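PDB 5H0M: HNH endonuclease from Geobacillus virus E2, which nicks DNA as a phage-encoded HNH endonuclease, probably by metal-dependent hydrolysis of a phosphodiester bond. Local coordinates for residues A[115-118]-A[119-122]; A[77-81]-A[82-86]; A[122-125]-A[126-129]; A[66-69]-A[70-74]. One frame throughout, in Å; residues are numbered along the deposited sequence.

Contact 1 (A[115-118]-A[119-122]); sequences QACH and NRKT. With ZN (zinc ion), chain B.
Cys117 and Arg120 meet one turn apart at the start of helix 115-129, the helix of the beta-beta-alpha unit of the HNH (His-Me finger) fold. Cys117 SG is a zinc ligand at 2.3 Å, and Cys76, Cys79 and Cys114 complete the four-cysteine zinc site. The sulfur lies beside its own backbone N, anti to the carbonyl carbon (chi1 -72°). From there it binds the metal and lies oblique to the Arg120 guanidinium, whose NH2 stands 3.4 Å from SG. The nearby positive charge may temper the negative charge of the thiolate. The Arg120 chain leaves anti to its N and bends at chi3 (58°), which folds it back toward the cysteine. NH1 makes a salt bridge with Glu82. Water 2 joins Arg120 NE to Cys117 O, so the guanidinium is also tied to the helix backbone.

Further along, Thr122 OG1 lies over one face of the His118 imidazole, towards its rim, 3.9 Å from CE1. The Lys121 ammonium leads away to Asp125 and Asp92. His118 O takes two bonds: Thr122 N and Thr122 OG1 both reach it at 2.9 Å, from opposite faces of its carbonyl plane.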
loop_
_atom_site.group_PDB
_atom_site.type_symbol
_atom_site.label_atom_id
_atom_site.label_comp_id
_atom_site.label_asym_id
_atom_site.label_seq_id
_atom_site.Cartn_x
_atom_site.Cartn_y
_atom_site.Cartn_z
ATOM N N GLN A 115 -1.902 -12.193 -2.139
ATOM C CA GLN A 115 -1.315 -12.348 -0.815
ATOM C C GLN A 115 0.164 -12.715 -0.878
ATOM O O GLN A 115 0.973 -12.206 -0.110
ATOM C CB GLN A 115 -2.075 -13.403 -0.017
ATOM C CG GLN A 115 -1.369 -13.781 1.267
ATOM C CD GLN A 115 -2.156 -14.761 2.079
ATOM O OE1 GLN A 115 -3.370 -14.884 1.907
ATOM N NE2 GLN A 115 -1.479 -15.451 2.989
ATOM N N ALA A 116 0.520 -13.641 -1.760
ATOM C CA ALA A 116 1.901 -14.078 -1.875
ATOM C C ALA A 116 2.819 -12.937 -2.261
ATOM O O ALA A 116 3.913 -12.803 -1.718
ATOM C CB ALA A 116 2.040 -15.238 -2.855
ATOM N N CYS A 117 2.373 -12.103 -3.201
ATOM C CA CYS A 117 3.164 -10.947 -3.606
ATOM C C CYS A 117 3.213 -9.886 -2.514
ATOM O O CYS A 117 4.223 -9.237 -2.344
ATOM C CB CYS A 117 2.645 -10.372 -4.914
ATOM S SG CYS A 117 3.053 -11.455 -6.314
ATOM N N HIS A 118 2.143 -9.719 -1.750
ATOM C CA HIS A 118 2.182 -8.790 -0.615
ATOM C C HIS A 118 3.184 -9.265 0.439
ATOM O O HIS A 118 3.947 -8.477 1.003
ATOM C CB HIS A 118 0.803 -8.622 0.008
ATOM C CG HIS A 118 0.777 -7.616 1.117
ATOM N ND1 HIS A 118 0.686 -7.982 2.440
ATOM C CD2 HIS A 118 0.852 -6.264 1.104
ATOM C CE1 HIS A 118 0.692 -6.894 3.194
ATOM N NE2 HIS A 118 0.781 -5.841 2.407
ATOM N N ASN A 119 3.205 -10.574 0.693
ATOM C CA ASN A 119 4.166 -11.150 1.625
ATOM C C ASN A 119 5.599 -10.968 1.145
ATOM O O ASN A 119 6.490 -10.592 1.921
ATOM C CB ASN A 119 3.848 -12.634 1.811
ATOM C CG ASN A 119 4.717 -13.289 2.855
ATOM O OD1 ASN A 119 4.578 -13.017 4.053
ATOM N ND2 ASN A 119 5.625 -14.154 2.413
ATOM N N ARG A 120 5.839 -11.217 -0.136
ATOM C CA ARG A 120 7.163 -11.020 -0.710
ATOM C C ARG A 120 7.580 -9.565 -0.584
ATOM O O ARG A 120 8.710 -9.268 -0.207
ATOM C CB ARG A 120 7.194 -11.465 -2.181
ATOM C CG ARG A 120 8.467 -11.108 -2.911
ATOM C CD ARG A 120 8.570 -11.724 -4.286
ATOM N NE ARG A 120 7.466 -11.348 -5.168
ATOM C CZ ARG A 120 7.361 -11.715 -6.444
ATOM N NH1 ARG A 120 8.295 -12.477 -7.011
ATOM N NH2 ARG A 120 6.319 -11.318 -7.168
ATOM N N LYS A 121 6.667 -8.663 -0.929
ATOM C CA LYS A 121 6.961 -7.228 -0.887
ATOM C C LYS A 121 7.257 -6.780 0.531
ATOM O O LYS A 121 8.113 -5.916 0.751
ATOM C CB LYS A 121 5.820 -6.399 -1.459
ATOM C CG LYS A 121 6.092 -4.892 -1.417
ATOM C CD LYS A 121 5.098 -4.104 -2.229
ATOM C CE LYS A 121 5.441 -2.621 -2.149
ATOM N NZ LYS A 121 5.307 -2.038 -0.788
ATOM N N THR A 122 6.568 -7.357 1.510
ATOM C CA THR A 122 6.825 -7.010 2.913
ATOM C C THR A 122 8.271 -7.321 3.287
ATOM O O THR A 122 8.942 -6.515 3.930
ATOM C CB THR A 122 5.844 -7.730 3.843
ATOM O OG1 THR A 122 4.525 -7.249 3.573
ATOM C CG2 THR A 122 6.189 -7.496 5.315
HETATM ZN ZN ZN B . 0.925 -11.883 -7.164
HETATM O O HOH W 1 5.419 -14.922 -0.880
HETATM O O HOH W 2 5.907 -9.083 -4.593
#

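Contact 2 (A[77-81]-A[82-86]); sequences QHCLK and EKKIT. With ZN (zinc ion), chain B.
Cys79 and Thr86 meet beside the zinc ion. Cys79 CB packs 4.0 Å from Lys84 CB and also lies near Lys84 O. The next atom, SG, sits beside the backbone N, anti to the carbonyl carbon (chi1 -80°). This torsion brings the sulfur to the metal, which it binds at 2.3 Å. SG also meets Thr86 OG1 at 3.1 Å, with Thr86 CB close behind. The threonine hydroxyl therefore lies in the second shell of the metal, next to a ligand sulfur.

Cys79 is the second cysteine of a CxxC pair with Cys76. Cys114 and Cys117 supply the other two sulfurs of the site. The short helix 77-81 that carries Cys79 ends in a Schellman motif, with Lys83 at positive phi as the C-prime residue. Lys84 N bonds to Cys79 O at 2.9 Å, and Lys83 N bonds to Leu80 O. Both donors stand above the carbonyl planes, the second by 68°. The turn sends the chain back past the cysteine, which places Thr86 at the sulfur.

On the outer side Leu80 and Ile85 run alongside each other. Their CD1 atoms touch at 3.8 Å. Glu82 extends beyond CG along the last turn, with CG 3.4 Å from His78 O. Its carboxylate reaches Arg120 in a salt bridge, while His78 NE2 is hydrogen-bonded to Gln111.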
loop_
_atom_site.group_PDB
_atom_site.type_symbol
_atom_site.label_atom_id
_atom_site.label_comp_id
_atom_site.label_asym_id
_atom_site.label_seq_id
_atom_site.Cartn_x
_atom_site.Cartn_y
_atom_site.Cartn_z
ATOM N N GLN A 77 -0.494 -7.066 -9.857
ATOM C CA GLN A 77 0.422 -6.429 -10.814
ATOM C C GLN A 77 1.814 -7.019 -10.801
ATOM O O GLN A 77 2.510 -6.956 -11.804
ATOM C CB GLN A 77 0.447 -4.908 -10.573
ATOM C CG GLN A 77 -0.910 -4.256 -10.786
ATOM C CD GLN A 77 -1.436 -4.459 -12.192
ATOM O OE1 GLN A 77 -2.420 -5.175 -12.426
ATOM N NE2 GLN A 77 -0.764 -3.855 -13.146
ATOM N N HIS A 78 2.233 -7.602 -9.688
ATOM C CA HIS A 78 3.531 -8.272 -9.659
ATOM C C HIS A 78 3.464 -9.587 -10.401
ATOM O O HIS A 78 4.338 -9.875 -11.206
ATOM C CB HIS A 78 3.997 -8.463 -8.231
ATOM C CG HIS A 78 4.387 -7.187 -7.574
ATOM N ND1 HIS A 78 5.130 -7.147 -6.425
ATOM C CD2 HIS A 78 4.174 -5.897 -7.930
ATOM C CE1 HIS A 78 5.336 -5.890 -6.080
ATOM N NE2 HIS A 78 4.759 -5.113 -6.977
ATOM N N CYS A 79 2.411 -10.358 -10.170
ATOM C CA CYS A 79 2.200 -11.580 -10.935
ATOM C C CYS A 79 2.106 -11.272 -12.424
ATOM O O CYS A 79 2.709 -11.972 -13.239
ATOM C CB CYS A 79 0.925 -12.287 -10.473
ATOM S SG CYS A 79 1.063 -13.283 -8.971
ATOM N N LEU A 80 1.398 -10.210 -12.785
ATOM C CA LEU A 80 1.246 -9.878 -14.204
ATOM C C LEU A 80 2.606 -9.606 -14.858
ATOM O O LEU A 80 2.876 -10.058 -15.983
ATOM C CB LEU A 80 0.312 -8.666 -14.375
ATOM C CG LEU A 80 -0.190 -8.376 -15.789
ATOM C CD1 LEU A 80 -1.028 -9.522 -16.324
ATOM C CD2 LEU A 80 -0.993 -7.082 -15.781
ATOM N N LYS A 81 3.472 -8.891 -14.160
ATOM C CA LYS A 81 4.816 -8.621 -14.671
ATOM C C LYS A 81 5.660 -9.860 -14.807
ATOM O O LYS A 81 6.529 -9.914 -15.679
ATOM C CB LYS A 81 5.491 -7.565 -13.829
ATOM C CG LYS A 81 4.809 -6.229 -14.086
ATOM C CD LYS A 81 5.349 -5.056 -13.293
ATOM C CE LYS A 81 4.286 -3.965 -13.187
ATOM N NZ LYS A 81 4.814 -2.612 -12.862
ATOM N N GLU A 82 5.365 -10.861 -13.988
ATOM C CA GLU A 82 5.985 -12.185 -14.059
ATOM C C GLU A 82 5.216 -13.145 -14.962
ATOM O O GLU A 82 5.420 -14.355 -14.901
ATOM C CB GLU A 82 6.102 -12.769 -12.650
ATOM C CG GLU A 82 7.026 -11.950 -11.776
ATOM C CD GLU A 82 7.132 -12.498 -10.367
ATOM O OE1 GLU A 82 6.088 -12.790 -9.760
ATOM O OE2 GLU A 82 8.265 -12.616 -9.869
ATOM N N LYS A 83 4.321 -12.613 -15.792
ATOM C CA LYS A 83 3.554 -13.411 -16.751
ATOM C C LYS A 83 2.643 -14.462 -16.107
ATOM O O LYS A 83 2.535 -15.600 -16.565
ATOM C CB LYS A 83 4.490 -14.024 -17.816
ATOM C CG LYS A 83 5.310 -12.977 -18.550
ATOM C CD LYS A 83 6.141 -13.586 -19.662
ATOM C CE LYS A 83 6.819 -12.520 -20.507
ATOM N NZ LYS A 83 7.593 -13.109 -21.644
ATOM N N LYS A 84 1.953 -14.047 -15.049
ATOM C CA LYS A 84 1.032 -14.882 -14.311
ATOM C C LYS A 84 -0.249 -14.112 -14.051
ATOM O O LYS A 84 -0.228 -12.880 -13.917
ATOM C CB LYS A 84 1.664 -15.303 -12.973
ATOM C CG LYS A 84 2.863 -16.221 -13.125
ATOM C CD LYS A 84 3.738 -16.255 -11.892
ATOM C CE LYS A 84 2.988 -16.836 -10.714
ATOM N NZ LYS A 84 3.925 -17.033 -9.576
ATOM N N ILE A 85 -1.347 -14.844 -13.970
ATOM C CA ILE A 85 -2.672 -14.293 -13.719
ATOM C C ILE A 85 -3.160 -14.717 -12.343
ATOM O O ILE A 85 -3.430 -15.895 -12.100
ATOM C CB ILE A 85 -3.688 -14.734 -14.788
ATOM C CG1 ILE A 85 -3.256 -14.255 -16.174
ATOM C CG2 ILE A 85 -5.076 -14.232 -14.444
ATOM C CD1 ILE A 85 -3.110 -12.756 -16.343
ATOM N N THR A 86 -3.282 -13.737 -11.441
ATOM C CA THR A 86 -3.706 -13.978 -10.072
ATOM C C THR A 86 -4.617 -12.860 -9.617
ATOM O O THR A 86 -4.295 -11.682 -9.802
ATOM C CB THR A 86 -2.509 -14.040 -9.109
ATOM O OG1 THR A 86 -1.511 -14.927 -9.636
ATOM C CG2 THR A 86 -2.965 -14.541 -7.748
HETATM ZN ZN ZN B . 0.925 -11.883 -7.164
#

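Contact 3 (A[122-125]-A[126-129]); sequences TAED and KRRY
The Arg127 guanidinium turns one face to the backbone of the preceding turn. Glu124 CA and Ala123 O lie on that face, both towards its rim. Bending at chi3 (-71°) folds the arginine back there, and NH2 ends 3.4 Å from Glu124 CG. The Arg128 guanidinium is used differently. It meets Glu124 O at its edge and in its plane, through a weak NH1 bond of 3.1 Å. Asp125 OD1 approaches this group obliquely, 4.4 Å from NE; it lies well out of the plane, where no N-H points. The Tyr129 ring has Arg128 CB over one face, and its CD2 is 3.5 Å from Asp125 O.

These residues form the last two turns of helix 115-129. Tyr129 N bonds to Asp125 O at 2.8 Å, while several other backbone bonds here are weak. Asp125 and Tyr129 also pack on Pro96. Lys126 runs extended beside Thr122, with CE 4.1 Å from CG2.

Acids one turn before basic residues probably give a mild electrostatic gain without salt bridges between them. Asp125 OD2 instead pairs with Lys121, and the weak Arg128 NH1 bond adds a donor to Glu124 O, whose backbone bonds from Arg127 N and Arg128 N are weak too.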
loop_
_atom_site.group_PDB
_atom_site.type_symbol
_atom_site.label_atom_id
_atom_site.label_comp_id
_atom_site.label_asym_id
_atom_site.label_seq_id
_atom_site.Cartn_x
_atom_site.Cartn_y
_atom_site.Cartn_z
ATOM N N THR A 122 6.568 -7.357 1.510
ATOM C CA THR A 122 6.825 -7.010 2.913
ATOM C C THR A 122 8.271 -7.321 3.287
ATOM O O THR A 122 8.942 -6.515 3.930
ATOM C CB THR A 122 5.844 -7.730 3.843
ATOM O OG1 THR A 122 4.525 -7.249 3.573
ATOM C CG2 THR A 122 6.189 -7.496 5.315
ATOM N N ALA A 123 8.772 -8.473 2.859
ATOM C CA ALA A 123 10.160 -8.840 3.139
ATOM C C ALA A 123 11.150 -7.929 2.432
ATOM O O ALA A 123 12.153 -7.477 3.001
ATOM C CB ALA A 123 10.394 -10.284 2.749
ATOM N N GLU A 124 10.861 -7.637 1.175
ATOM C CA GLU A 124 11.677 -6.705 0.401
ATOM C C GLU A 124 11.745 -5.345 1.072
ATOM O O GLU A 124 12.804 -4.694 1.106
ATOM C CB GLU A 124 11.074 -6.544 -1.005
ATOM C CG GLU A 124 11.159 -7.820 -1.814
ATOM C CD GLU A 124 10.422 -7.762 -3.135
ATOM O OE1 GLU A 124 9.775 -6.742 -3.415
ATOM O OE2 GLU A 124 10.514 -8.768 -3.880
ATOM N N ASP A 125 10.613 -4.888 1.596
ATOM C CA ASP A 125 10.557 -3.573 2.208
ATOM C C ASP A 125 11.308 -3.517 3.530
ATOM O O ASP A 125 11.826 -2.462 3.900
ATOM C CB ASP A 125 9.108 -3.104 2.370
ATOM C CG ASP A 125 8.480 -2.670 1.053
ATOM O OD1 ASP A 125 9.194 -2.524 0.031
ATOM O OD2 ASP A 125 7.257 -2.482 1.048
ATOM N N LYS A 126 11.382 -4.639 4.236
ATOM C CA LYS A 126 12.207 -4.691 5.456
ATOM C C LYS A 126 13.675 -4.481 5.131
ATOM O O LYS A 126 14.394 -3.854 5.904
ATOM C CB LYS A 126 11.994 -6.004 6.201
ATOM C CG LYS A 126 10.629 -6.074 6.861
ATOM C CD LYS A 126 10.387 -7.382 7.585
ATOM C CE LYS A 126 9.021 -7.358 8.260
ATOM N NZ LYS A 126 8.475 -8.723 8.488
ATOM N N ARG A 127 14.116 -4.958 3.970
ATOM C CA ARG A 127 15.505 -4.711 3.554
ATOM C C ARG A 127 15.741 -3.228 3.241
ATOM O O ARG A 127 16.851 -2.723 3.404
ATOM C CB ARG A 127 15.893 -5.584 2.368
ATOM C CG ARG A 127 15.992 -7.076 2.715
ATOM C CD ARG A 127 16.574 -7.933 1.598
ATOM N NE ARG A 127 15.712 -8.123 0.417
ATOM C CZ ARG A 127 14.865 -9.125 0.211
ATOM N NH1 ARG A 127 14.660 -10.075 1.126
ATOM N NH2 ARG A 127 14.195 -9.171 -0.919
ATOM N N ARG A 128 14.706 -2.537 2.770
ATOM C CA ARG A 128 14.824 -1.124 2.421
ATOM C C ARG A 128 14.672 -0.173 3.602
ATOM O O ARG A 128 15.367 0.856 3.678
ATOM C CB ARG A 128 13.757 -0.784 1.380
ATOM C CG ARG A 128 13.974 -1.415 0.022
ATOM C CD ARG A 128 12.704 -1.396 -0.816
ATOM N NE ARG A 128 12.886 -1.766 -2.223
ATOM C CZ ARG A 128 13.105 -2.973 -2.705
ATOM N NH1 ARG A 128 13.261 -4.012 -1.893
ATOM N NH2 ARG A 128 13.201 -3.134 -4.030
ATOM N N TYR A 129 13.737 -0.487 4.502
ATOM C CA TYR A 129 13.301 0.448 5.538
ATOM C C TYR A 129 13.361 -0.094 6.969
ATOM O O TYR A 129 13.063 0.638 7.906
ATOM C CB TYR A 129 11.858 0.844 5.264
ATOM C CG TYR A 129 11.605 1.421 3.898
ATOM C CD1 TYR A 129 12.187 2.617 3.511
ATOM C CD2 TYR A 129 10.767 0.769 3.002
ATOM C CE1 TYR A 129 11.927 3.156 2.256
ATOM C CE2 TYR A 129 10.520 1.290 1.750
ATOM C CZ TYR A 129 11.097 2.465 1.386
ATOM O OH TYR A 129 10.831 2.972 0.133
#

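Contact 4 (A[66-69]-A[70-74]); sequences LAVL and AKDNY
Leu69 O receives Tyr74 N at 2.9 Å, just beyond the last turn of helix 59-71. Three regular bonds lead up to it: Ala70 N to Leu66 O, Lys71 N to Ala67 O and Asp72 N to Val68 O. The helix then stops. Asn73 and Tyr74 both have positive phi (53° and 59°), and Asn73 N bonds back to Ala70 O.

Turning at these residues swings the Tyr74 side chain back along the helix. Its ring crosses Leu69 at about a right angle. Leu69 CB lies over one face, 3.8 Å from the ring centroid, in a CH-pi contact. Leu69 CD1 approaches the ring at CE2. At the far end Tyr74 OH comes 4.1 Å from Leu66 CD2. A water donates to Leu66 O, but its very short approach to Tyr74 OH is doubtful.

The two bonds back, Tyr74 N to Leu69 O and Asn73 N to Ala70 O, make a Schellman motif, with Asn73 the first residue to leave helical geometry. It closes the helix that packs on the two-stranded antiparallel sheet of the HNH domain. Val68 and Leu69 face that sheet and touch Val91 and Ser112.

Asp72 runs alongside Val68, and its OD2 is 3.6 Å from Val68 CG1. Each oxygen of this buried carboxylate has a partner. OD2 bonds to Ser112 OG on strand 110-113. Lys71 NZ meets OD1 on the syn side, tilted from the carboxylate plane, in a salt bridge of 2.9 Å. The lysine gets there by bending at both chi3 (80°) and chi4.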
loop_
_atom_site.group_PDB
_atom_site.type_symbol
_atom_site.label_atom_id
_atom_site.label_comp_id
_atom_site.label_asym_id
_atom_site.label_seq_id
_atom_site.Cartn_x
_atom_site.Cartn_y
_atom_site.Cartn_z
ATOM N N LEU A 66 -10.525 1.434 -4.570
ATOM C CA LEU A 66 -11.396 0.921 -5.604
ATOM C C LEU A 66 -10.929 1.361 -6.984
ATOM O O LEU A 66 -10.985 0.589 -7.930
ATOM C CB LEU A 66 -12.839 1.373 -5.376
ATOM C CG LEU A 66 -13.571 0.742 -4.189
ATOM C CD1 LEU A 66 -14.900 1.463 -3.957
ATOM C CD2 LEU A 66 -13.785 -0.753 -4.377
ATOM N N ALA A 67 -10.463 2.597 -7.098
ATOM C CA ALA A 67 -9.974 3.118 -8.365
ATOM C C ALA A 67 -8.755 2.320 -8.845
ATOM O O ALA A 67 -8.612 2.033 -10.026
ATOM C CB ALA A 67 -9.642 4.594 -8.254
ATOM N N VAL A 68 -7.864 1.979 -7.912
ATOM C CA VAL A 68 -6.669 1.209 -8.262
ATOM C C VAL A 68 -7.033 -0.213 -8.688
ATOM O O VAL A 68 -6.547 -0.719 -9.700
ATOM C CB VAL A 68 -5.663 1.196 -7.089
ATOM C CG1 VAL A 68 -4.492 0.259 -7.369
ATOM C CG2 VAL A 68 -5.130 2.591 -6.816
ATOM N N LEU A 69 -7.891 -0.870 -7.921
ATOM C CA LEU A 69 -8.308 -2.226 -8.284
ATOM C C LEU A 69 -8.966 -2.228 -9.653
ATOM O O LEU A 69 -8.711 -3.105 -10.470
ATOM C CB LEU A 69 -9.255 -2.802 -7.247
ATOM C CG LEU A 69 -8.577 -3.216 -5.936
ATOM C CD1 LEU A 69 -9.622 -3.329 -4.839
ATOM C CD2 LEU A 69 -7.805 -4.507 -6.102
ATOM N N ALA A 70 -9.804 -1.237 -9.900
ATOM C CA ALA A 70 -10.488 -1.169 -11.185
ATOM C C ALA A 70 -9.509 -0.964 -12.333
ATOM O O ALA A 70 -9.593 -1.665 -13.359
ATOM C CB ALA A 70 -11.531 -0.058 -11.176
ATOM N N LYS A 71 -8.575 -0.032 -12.160
ATOM C CA LYS A 71 -7.506 0.243 -13.151
ATOM C C LYS A 71 -6.702 -1.010 -13.438
ATOM O O LYS A 71 -6.331 -1.274 -14.578
ATOM C CB LYS A 71 -6.582 1.372 -12.655
ATOM C CG LYS A 71 -5.282 1.539 -13.434
ATOM C CD LYS A 71 -4.357 2.529 -12.762
ATOM C CE LYS A 71 -3.590 1.913 -11.607
ATOM N NZ LYS A 71 -2.466 1.034 -12.045
ATOM N N ASP A 72 -6.446 -1.780 -12.387
ATOM C CA ASP A 72 -5.669 -3.011 -12.461
ATOM C C ASP A 72 -6.497 -4.232 -12.888
ATOM O O ASP A 72 -5.985 -5.356 -12.939
ATOM C CB ASP A 72 -5.002 -3.268 -11.101
ATOM C CG ASP A 72 -3.856 -2.323 -10.825
ATOM O OD1 ASP A 72 -3.383 -1.654 -11.783
ATOM O OD2 ASP A 72 -3.423 -2.255 -9.657
ATOM N N ASN A 73 -7.788 -4.034 -13.149
ATOM C CA ASN A 73 -8.696 -5.129 -13.484
ATOM C C ASN A 73 -8.657 -6.257 -12.457
ATOM O O ASN A 73 -8.797 -7.422 -12.788
ATOM C CB ASN A 73 -8.372 -5.674 -14.882
ATOM C CG ASN A 73 -8.630 -4.659 -15.975
ATOM O OD1 ASN A 73 -9.662 -3.984 -15.978
ATOM N ND2 ASN A 73 -7.697 -4.547 -16.915
ATOM N N TYR A 74 -8.468 -5.885 -11.196
ATOM C CA TYR A 74 -8.457 -6.808 -10.072
ATOM C C TYR A 74 -7.381 -7.882 -10.202
ATOM O O TYR A 74 -7.492 -8.941 -9.601
ATOM C CB TYR A 74 -9.863 -7.397 -9.826
ATOM C CG TYR A 74 -10.767 -6.426 -9.103
ATOM C CD1 TYR A 74 -11.363 -5.392 -9.785
ATOM C CD2 TYR A 74 -10.987 -6.532 -7.734
ATOM C CE1 TYR A 74 -12.181 -4.469 -9.142
ATOM C CE2 TYR A 74 -11.809 -5.633 -7.073
ATOM C CZ TYR A 74 -12.399 -4.597 -7.784
ATOM O OH TYR A 74 -13.207 -3.694 -7.116
HETATM O O HOH W 3 -13.000 -1.458 -8.054
#

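From the N terminus, contact 4 comes first and closes the turn that ends helix 59-71. Contact 2 follows after two further residues and closes the turn after helix 77-81, before strand 90-93. The two touch where Gln77 CG packs on Asp72 OD2. After strand 110-113 the chain enters helix 115-129, where contact 1 covers the start and contact 3 the end. Those two overlap at Thr122. No contact nests inside another; 4, 2 and 1 lie in series. Contacts 1 and 2 are joined in space by the shared zinc and the Arg120–Glu82 salt bridge. Contacts 3 and 4 lie farthest apart, about 25 Å between centres.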